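Long-range contact in CytC3 (Streptomyces, PDB 3GJA), which is a nonheme iron halogenase of the phytanoyl-CoA dioxygenase family that probably chlorinates a carrier-protein-bound amino acid during biosynthesis: residues Phe20-Pro34 and Met224-Thr238. Numbering follows the deposited sequence.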
# COMPACT_ATOMS: atom_id res chain seq x y z
N PHE A 20 -3.18 17.12 -3.51
CA PHE A 20 -2.87 15.76 -3.94
C PHE A 20 -2.98 15.65 -5.46
O PHE A 20 -2.18 14.98 -6.11
CB PHE A 20 -3.84 14.76 -3.31
CG PHE A 20 -3.59 13.35 -3.72
CD1 PHE A 20 -2.69 12.55 -3.02
CD2 PHE A 20 -4.23 12.82 -4.84
CE1 PHE A 20 -2.44 11.23 -3.43
CE2 PHE A 20 -3.98 11.51 -5.25
CZ PHE A 20 -3.08 10.72 -4.55
N GLU A 21 -3.99 16.31 -6.02
CA GLU A 21 -4.19 16.27 -7.46
C GLU A 21 -3.03 16.87 -8.23
O GLU A 21 -2.72 16.42 -9.33
CB GLU A 21 -5.49 16.98 -7.84
CG GLU A 21 -6.74 16.21 -7.44
CD GLU A 21 -8.02 16.86 -7.92
OE1 GLU A 21 -9.10 16.28 -7.68
OE2 GLU A 21 -7.96 17.95 -8.53
N ARG A 22 -2.38 17.89 -7.67
CA ARG A 22 -1.27 18.47 -8.40
C ARG A 22 0.07 17.81 -8.11
O ARG A 22 0.96 17.84 -8.96
CB ARG A 22 -1.18 19.98 -8.14
CG ARG A 22 -0.96 20.38 -6.71
CD ARG A 22 -0.61 21.87 -6.62
NE ARG A 22 -0.66 22.36 -5.24
CZ ARG A 22 -1.76 22.79 -4.64
NH1 ARG A 22 -2.92 22.81 -5.28
NH2 ARG A 22 -1.71 23.19 -3.37
N ASP A 23 0.21 17.19 -6.94
CA ASP A 23 1.47 16.55 -6.57
C ASP A 23 1.54 15.04 -6.78
O ASP A 23 2.62 14.50 -6.98
CB ASP A 23 1.82 16.85 -5.11
CG ASP A 23 2.09 18.31 -4.88
OD1 ASP A 23 2.33 19.03 -5.87
OD2 ASP A 23 2.09 18.73 -3.70
N GLY A 24 0.40 14.37 -6.71
CA GLY A 24 0.40 12.93 -6.88
C GLY A 24 0.65 12.25 -5.54
O GLY A 24 0.73 11.03 -5.46
N TYR A 25 0.78 13.05 -4.49
CA TYR A 25 1.00 12.52 -3.15
C TYR A 25 0.60 13.56 -2.12
O TYR A 25 0.30 14.70 -2.46
CB TYR A 25 2.47 12.17 -2.92
CG TYR A 25 3.37 13.39 -2.91
CD1 TYR A 25 3.86 13.92 -4.10
CD2 TYR A 25 3.69 14.04 -1.72
CE1 TYR A 25 4.63 15.07 -4.11
CE2 TYR A 25 4.46 15.20 -1.72
CZ TYR A 25 4.93 15.70 -2.92
OH TYR A 25 5.68 16.86 -2.95
N ILE A 26 0.58 13.15 -0.86
CA ILE A 26 0.24 14.05 0.22
C ILE A 26 0.69 13.39 1.50
O ILE A 26 0.47 12.20 1.71
CB ILE A 26 -1.28 14.36 0.30
CG1 ILE A 26 -1.53 15.39 1.40
CG2 ILE A 26 -2.07 13.10 0.61
CD1 ILE A 26 -2.98 15.81 1.52
N GLY A 27 1.35 14.17 2.34
CA GLY A 27 1.84 13.66 3.60
C GLY A 27 2.81 14.67 4.18
O GLY A 27 3.23 15.60 3.49
N PRO A 28 3.18 14.50 5.45
CA PRO A 28 2.70 13.40 6.29
C PRO A 28 1.27 13.54 6.82
O PRO A 28 0.76 14.65 6.99
CB PRO A 28 3.72 13.38 7.43
CG PRO A 28 4.11 14.82 7.56
CD PRO A 28 4.27 15.25 6.12
N VAL A 29 0.63 12.40 7.07
CA VAL A 29 -0.72 12.37 7.64
C VAL A 29 -0.62 11.37 8.79
O VAL A 29 -0.04 10.29 8.64
CB VAL A 29 -1.80 11.89 6.64
CG1 VAL A 29 -2.00 12.92 5.54
CG2 VAL A 29 -1.41 10.54 6.05
N LYS A 30 -1.17 11.74 9.94
CA LYS A 30 -1.11 10.90 11.12
C LYS A 30 -2.12 9.77 11.14
O LYS A 30 -3.32 10.00 11.02
CB LYS A 30 -1.25 11.74 12.38
CG LYS A 30 -1.08 10.95 13.67
CD LYS A 30 -0.80 11.85 14.86
CE LYS A 30 -1.95 12.80 15.13
NZ LYS A 30 -1.62 13.73 16.25
N ILE A 31 -1.62 8.56 11.28
CA ILE A 31 -2.47 7.38 11.35
C ILE A 31 -2.56 6.99 12.82
O ILE A 31 -3.63 6.68 13.33
CB ILE A 31 -1.87 6.21 10.54
CG1 ILE A 31 -1.62 6.66 9.09
CG2 ILE A 31 -2.79 5.00 10.63
CD1 ILE A 31 -2.85 7.19 8.37
N PHE A 32 -1.41 7.02 13.50
CA PHE A 32 -1.31 6.68 14.91
C PHE A 32 -0.29 7.59 15.58
O PHE A 32 0.57 8.15 14.90
CB PHE A 32 -0.81 5.24 15.09
CG PHE A 32 -1.82 4.19 14.77
CD1 PHE A 32 -3.00 4.09 15.50
CD2 PHE A 32 -1.57 3.27 13.76
CE1 PHE A 32 -3.91 3.07 15.23
CE2 PHE A 32 -2.48 2.25 13.48
CZ PHE A 32 -3.65 2.15 14.22
N GLU A 33 -0.38 7.73 16.89
CA GLU A 33 0.60 8.51 17.64
C GLU A 33 1.86 7.65 17.64
O GLU A 33 1.79 6.42 17.63
CB GLU A 33 0.14 8.74 19.08
CG GLU A 33 -1.04 9.70 19.23
CD GLU A 33 -0.71 11.10 18.74
OE1 GLU A 33 0.39 11.60 19.06
OE2 GLU A 33 -1.55 11.70 18.04
N PRO A 34 3.04 8.28 17.67
CA PRO A 34 4.32 7.56 17.66
C PRO A 34 4.45 6.36 18.61
O PRO A 34 4.85 5.27 18.18
CB PRO A 34 5.33 8.65 17.98
CG PRO A 34 4.73 9.85 17.33
CD PRO A 34 3.27 9.74 17.71
N MET A 224 10.63 12.90 2.21
CA MET A 224 9.38 12.73 2.94
C MET A 224 9.71 12.04 4.27
O MET A 224 9.59 10.81 4.40
CB MET A 224 8.38 11.90 2.13
CG MET A 224 7.02 11.69 2.80
SD MET A 224 6.17 13.21 3.34
CE MET A 224 5.73 13.95 1.75
N VAL A 225 10.16 12.84 5.23
CA VAL A 225 10.51 12.35 6.55
C VAL A 225 9.24 12.02 7.32
O VAL A 225 8.28 12.78 7.30
CB VAL A 225 11.31 13.43 7.32
CG1 VAL A 225 11.58 12.98 8.74
CG2 VAL A 225 12.61 13.71 6.59
N LEU A 226 9.23 10.88 8.02
CA LEU A 226 8.05 10.46 8.75
C LEU A 226 8.36 9.95 10.15
O LEU A 226 9.35 9.28 10.38
CB LEU A 226 7.33 9.33 7.99
CG LEU A 226 6.86 9.59 6.55
CD1 LEU A 226 6.45 8.27 5.90
CD2 LEU A 226 5.71 10.58 6.56
N LYS A 227 7.49 10.27 11.10
CA LYS A 227 7.67 9.78 12.46
C LYS A 227 6.90 8.47 12.51
O LYS A 227 6.08 8.20 11.63
CB LYS A 227 7.08 10.76 13.46
CG LYS A 227 7.73 12.12 13.42
CD LYS A 227 7.16 13.04 14.48
CE LYS A 227 7.82 14.40 14.43
NZ LYS A 227 7.25 15.32 15.45
N PRO A 228 7.17 7.64 13.52
CA PRO A 228 6.41 6.38 13.57
C PRO A 228 4.93 6.75 13.66
O PRO A 228 4.56 7.64 14.42
CB PRO A 228 6.92 5.73 14.85
CG PRO A 228 8.33 6.24 14.96
CD PRO A 228 8.18 7.69 14.58
N GLY A 229 4.09 6.08 12.87
CA GLY A 229 2.68 6.38 12.93
C GLY A 229 2.20 7.33 11.85
O GLY A 229 1.00 7.49 11.63
N GLU A 230 3.14 7.99 11.18
CA GLU A 230 2.76 8.90 10.11
C GLU A 230 2.83 8.15 8.79
O GLU A 230 3.52 7.14 8.68
CB GLU A 230 3.70 10.10 10.05
CG GLU A 230 3.67 10.96 11.29
CD GLU A 230 4.48 12.23 11.11
OE1 GLU A 230 5.64 12.14 10.65
OE2 GLU A 230 3.95 13.31 11.44
N ALA A 231 2.12 8.65 7.80
CA ALA A 231 2.11 8.03 6.50
C ALA A 231 2.13 9.05 5.39
O ALA A 231 1.83 10.24 5.59
CB ALA A 231 0.87 7.15 6.35
N VAL A 232 2.51 8.59 4.20
CA VAL A 232 2.50 9.42 3.03
C VAL A 232 1.57 8.67 2.09
O VAL A 232 1.62 7.44 2.00
CB VAL A 232 3.91 9.59 2.41
CG1 VAL A 232 4.50 8.24 2.04
CG2 VAL A 232 3.82 10.49 1.18
N ILE A 233 0.69 9.39 1.41
CA ILE A 233 -0.23 8.77 0.49
C ILE A 233 0.15 9.23 -0.91
O ILE A 233 0.36 10.43 -1.13
CB ILE A 233 -1.69 9.16 0.81
CG1 ILE A 233 -2.02 8.79 2.26
CG2 ILE A 233 -2.65 8.45 -0.16
CD1 ILE A 233 -3.44 9.11 2.69
N PHE A 234 0.23 8.29 -1.84
CA PHE A 234 0.60 8.63 -3.21
C PHE A 234 0.15 7.59 -4.22
O PHE A 234 -0.07 6.42 -3.88
CB PHE A 234 2.12 8.76 -3.32
CG PHE A 234 2.88 7.51 -2.89
CD1 PHE A 234 3.24 7.32 -1.56
CD2 PHE A 234 3.24 6.55 -3.83
CE1 PHE A 234 3.95 6.18 -1.16
CE2 PHE A 234 3.95 5.40 -3.44
CZ PHE A 234 4.31 5.22 -2.10
N TRP A 235 0.00 8.03 -5.46
CA TRP A 235 -0.34 7.12 -6.54
C TRP A 235 0.90 6.25 -6.68
O TRP A 235 2.02 6.76 -6.65
CB TRP A 235 -0.58 7.87 -7.84
CG TRP A 235 -1.95 8.44 -7.99
CD1 TRP A 235 -2.30 9.76 -8.03
CD2 TRP A 235 -3.16 7.70 -8.19
NE1 TRP A 235 -3.64 9.89 -8.24
CE2 TRP A 235 -4.20 8.64 -8.35
CE3 TRP A 235 -3.47 6.33 -8.25
CZ2 TRP A 235 -5.53 8.26 -8.56
CZ3 TRP A 235 -4.79 5.95 -8.46
CH2 TRP A 235 -5.81 6.91 -8.62
N SER A 236 0.71 4.95 -6.84
CA SER A 236 1.83 4.02 -6.98
C SER A 236 2.82 4.43 -8.07
O SER A 236 4.01 4.10 -8.00
CB SER A 236 1.30 2.62 -7.27
OG SER A 236 0.42 2.66 -8.39
N ASN A 237 2.33 5.13 -9.09
CA ASN A 237 3.18 5.55 -10.21
C ASN A 237 3.70 6.98 -10.14
O ASN A 237 4.22 7.50 -11.12
CB ASN A 237 2.41 5.35 -11.52
CG ASN A 237 1.18 6.22 -11.62
OD1 ASN A 237 0.42 6.35 -10.66
ND2 ASN A 237 0.96 6.81 -12.79
N THR A 238 3.57 7.62 -8.98
CA THR A 238 4.05 8.99 -8.84
C THR A 238 5.57 9.04 -8.90
O THR A 238 6.26 8.18 -8.36
CB THR A 238 3.58 9.60 -7.51
OG1 THR A 238 2.15 9.67 -7.50
CG2 THR A 238 4.15 11.00 -7.33
O HOH W 1 2.73 9.65 14.38
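I26 and I233 form a hydrogen-bonded antiparallel pair, with I26 N 2.7 Å from I233 O and a straighter return bond from I233 N to I26 O (175°). V29 and A231 pair likewise, one residue out of step. The shift is a beta bulge, and the cis peptide bond between G27 and P28 lies within it. Beyond it, G229 O accepts from both I31 N and F32 N. A water bridges F32 O and P228 O. At the other end, G24 O takes W235 N at 3.1 Å.

Side-chain contacts flank this ladder. F20 sets CE2 3.4 Å from W235 NE1, its chi1 of 179° turning the ring away from its own backbone N. The ring planes are inclined at 46°, and I233 O lies at the F20 ring edge. An alanine in place of this phenylalanine is likely to open a gap beside the indole of W235 and leave that indole freer to turn. M224, bent at chi2 and chi3, brings CE 3.5 Å from G27 O. P28 CB meets L226 CD2 at 3.5 Å.

Strand 25-30 is outermost in the antiparallel sheet of this cupin-type barrel. Strand 230-235 lies between it and strand 147-152. Helix 84-94 packs on F20, V29, I31 and W235.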